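Local atomic coordinates of trehalose-6-phosphate phosphatase (Neosartorya fumigata, PDB entry 5DXN), a protein that belongs to the haloacid dehalogenase (HAD) superfamily of phosphatases and has its central beta-sheet core. Residues R19-M24 with A55-N60. Sequence-based numbering, arbitrary orientation.
Sequences RKRLFM and AADPRN
The guanidinium of Arg21 carries Arg59 CD over one face and meets Asn60 OD1 and Asp57 OD2 at its edge, while its own NH2 sits over the centre of the Arg59 guanidinium, 3.3 Å from Arg59 CZ, the two planes 41° apart. Arg19 CA lies at the edge of the Arg59 group, and Asn60 OD1 reaches the edge of the Phe23 ring at CE2. Extended from CG to NE (chi3 -174°), the Arg21 chain runs past the Asn60 amide and brings NH1 to OD1, 2.8 Å away, in a nearly straight bond (166°) that lies in the guanidinium plane. Arg21 NH1 also forms a salt bridge with Asp57 OD2 at 3.1 Å, approaching from above the carboxylate, and a water joins Arg21 NH2 to Asp57 OD2. Asp57 OD1 meanwhile accepts from Arg59 N at 2.9 Å, an Asx turn within the type I turn from Asp57 to Asn60. Along the backbone, Arg21 N donates to Arg59 O (2.9 Å), and Arg21 pairs with Asn60 in a parallel bridge where strands 21-26 and 60-65 begin side by side in the central sheet of this HAD-type domain. Tyr15 adds to the contact from outside the two segments, its carbonyl accepting from Arg21 NE, its ring in a cation-pi contact with Arg21 and its hydroxyl hydrogen-bonded to Asn60 ND2. One carboxylate thus braces the turn between helix 45-56 and strand 60-65 and also ties it to the neighbouring strand; its charge probably eases the close approach of Arg59 NH1 to Arg21 NH2.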
loop_
_atom_site.group_PDB
_atom_site.type_symbol
_atom_site.label_atom_id
_atom_site.label_comp_id
_atom_site.label_asym_id
_atom_site.label_seq_id
_atom_site.Cartn_x
_atom_site.Cartn_y
_atom_site.Cartn_z
ATOM N N ARG A 19 16.409 -1.368 -17.586
ATOM C CA ARG A 19 17.600 -0.809 -16.945
ATOM C C ARG A 19 17.353 -0.333 -15.510
ATOM O O ARG A 19 18.288 -0.298 -14.699
ATOM C CB ARG A 19 18.152 0.349 -17.777
ATOM C CG ARG A 19 18.713 -0.082 -19.124
ATOM C CD ARG A 19 19.123 1.124 -19.951
ATOM N NE ARG A 19 17.973 1.926 -20.366
ATOM C CZ ARG A 19 18.073 3.117 -20.950
ATOM N NH1 ARG A 19 19.273 3.646 -21.171
ATOM N NH2 ARG A 19 16.981 3.781 -21.303
ATOM N N LYS A 20 16.116 0.061 -15.221
ATOM C CA LYS A 20 15.658 0.375 -13.861
ATOM C C LYS A 20 14.382 -0.412 -13.592
ATOM O O LYS A 20 13.487 -0.465 -14.449
ATOM C CB LYS A 20 15.357 1.862 -13.667
ATOM C CG LYS A 20 16.473 2.848 -13.968
ATOM C CD LYS A 20 15.862 4.247 -13.995
ATOM C CE LYS A 20 16.887 5.347 -13.805
ATOM N NZ LYS A 20 16.200 6.648 -13.580
ATOM N N ARG A 21 14.280 -0.982 -12.399
ATOM C CA ARG A 21 13.118 -1.784 -12.034
ATOM C C ARG A 21 12.572 -1.375 -10.684
ATOM O O ARG A 21 13.337 -1.017 -9.801
ATOM C CB ARG A 21 13.466 -3.260 -11.996
ATOM C CG ARG A 21 14.406 -3.695 -13.125
ATOM C CD ARG A 21 14.453 -5.146 -13.169
ATOM N NE ARG A 21 15.453 -5.627 -14.141
ATOM C CZ ARG A 21 16.702 -5.969 -13.841
ATOM N NH1 ARG A 21 17.149 -5.907 -12.593
ATOM N NH2 ARG A 21 17.500 -6.408 -14.811
ATOM N N LEU A 22 11.247 -1.434 -10.552
ATOM C CA LEU A 22 10.584 -1.070 -9.297
ATOM C C LEU A 22 9.687 -2.214 -8.832
ATOM O O LEU A 22 8.846 -2.706 -9.591
ATOM C CB LEU A 22 9.783 0.213 -9.492
ATOM C CG LEU A 22 8.853 0.630 -8.361
ATOM C CD1 LEU A 22 9.680 0.908 -7.102
ATOM C CD2 LEU A 22 8.053 1.859 -8.760
ATOM N N PHE A 23 9.871 -2.631 -7.588
ATOM C CA PHE A 23 9.050 -3.682 -6.977
ATOM C C PHE A 23 8.286 -3.123 -5.801
ATOM O O PHE A 23 8.891 -2.539 -4.898
ATOM C CB PHE A 23 9.919 -4.847 -6.491
ATOM C CG PHE A 23 10.586 -5.613 -7.601
ATOM C CD1 PHE A 23 9.998 -6.759 -8.103
ATOM C CD2 PHE A 23 11.782 -5.167 -8.148
ATOM C CE1 PHE A 23 10.602 -7.472 -9.134
ATOM C CE2 PHE A 23 12.388 -5.860 -9.190
ATOM C CZ PHE A 23 11.803 -7.018 -9.677
ATOM N N MET A 24 6.975 -3.333 -5.774
ATOM C CA MET A 24 6.177 -2.895 -4.626
ATOM C C MET A 24 5.380 -4.088 -4.119
ATOM O O MET A 24 4.465 -4.578 -4.792
ATOM C CB MET A 24 5.276 -1.716 -5.022
ATOM C CG MET A 24 6.073 -0.518 -5.472
ATOM S SD MET A 24 5.118 0.924 -5.955
ATOM C CE MET A 24 4.474 0.408 -7.532
ATOM N N ALA A 55 17.136 -7.401 -3.834
ATOM C CA ALA A 55 17.530 -6.046 -3.461
ATOM C C ALA A 55 19.025 -5.818 -3.688
ATOM O O ALA A 55 19.492 -4.684 -3.754
ATOM C CB ALA A 55 17.167 -5.787 -2.017
ATOM N N ALA A 56 19.769 -6.908 -3.839
ATOM C CA ALA A 56 21.217 -6.820 -4.045
ATOM C C ALA A 56 21.564 -6.176 -5.388
ATOM O O ALA A 56 22.635 -5.581 -5.542
ATOM C CB ALA A 56 21.834 -8.192 -3.942
ATOM N N ASP A 57 20.669 -6.321 -6.364
ATOM C CA ASP A 57 20.842 -5.736 -7.691
ATOM C C ASP A 57 20.515 -4.251 -7.632
ATOM O O ASP A 57 19.389 -3.887 -7.302
ATOM C CB ASP A 57 19.942 -6.476 -8.701
ATOM C CG ASP A 57 20.152 -6.037 -10.137
ATOM O OD1 ASP A 57 20.719 -4.953 -10.379
ATOM O OD2 ASP A 57 19.705 -6.785 -11.048
ATOM N N PRO A 58 21.494 -3.382 -7.942
ATOM C CA PRO A 58 21.250 -1.936 -7.833
ATOM C C PRO A 58 20.309 -1.389 -8.903
ATOM O O PRO A 58 19.877 -0.244 -8.783
ATOM C CB PRO A 58 22.653 -1.334 -7.994
ATOM C CG PRO A 58 23.371 -2.324 -8.835
ATOM C CD PRO A 58 22.872 -3.670 -8.384
ATOM N N ARG A 59 20.001 -2.185 -9.924
ATOM C CA ARG A 59 18.961 -1.815 -10.884
ATOM C C ARG A 59 17.579 -1.860 -10.232
ATOM O O ARG A 59 16.647 -1.232 -10.723
ATOM C CB ARG A 59 18.981 -2.744 -12.107
ATOM C CG ARG A 59 20.161 -2.533 -13.073
ATOM C CD ARG A 59 19.782 -3.008 -14.488
ATOM N NE ARG A 59 20.376 -4.289 -14.854
ATOM C CZ ARG A 59 20.179 -4.911 -16.020
ATOM N NH1 ARG A 59 19.386 -4.386 -16.949
ATOM N NH2 ARG A 59 20.774 -6.073 -16.254
ATOM N N ASN A 60 17.452 -2.626 -9.153
ATOM C CA ASN A 60 16.152 -2.825 -8.507
ATOM C C ASN A 60 15.901 -1.884 -7.338
ATOM O O ASN A 60 16.780 -1.697 -6.491
ATOM C CB ASN A 60 16.028 -4.262 -8.011
ATOM C CG ASN A 60 16.077 -5.269 -9.147
ATOM O OD1 ASN A 60 15.824 -4.923 -10.300
ATOM N ND2 ASN A 60 16.358 -6.503 -8.823
HETATM O O HOH W 1 20.189 -7.406 -13.676
#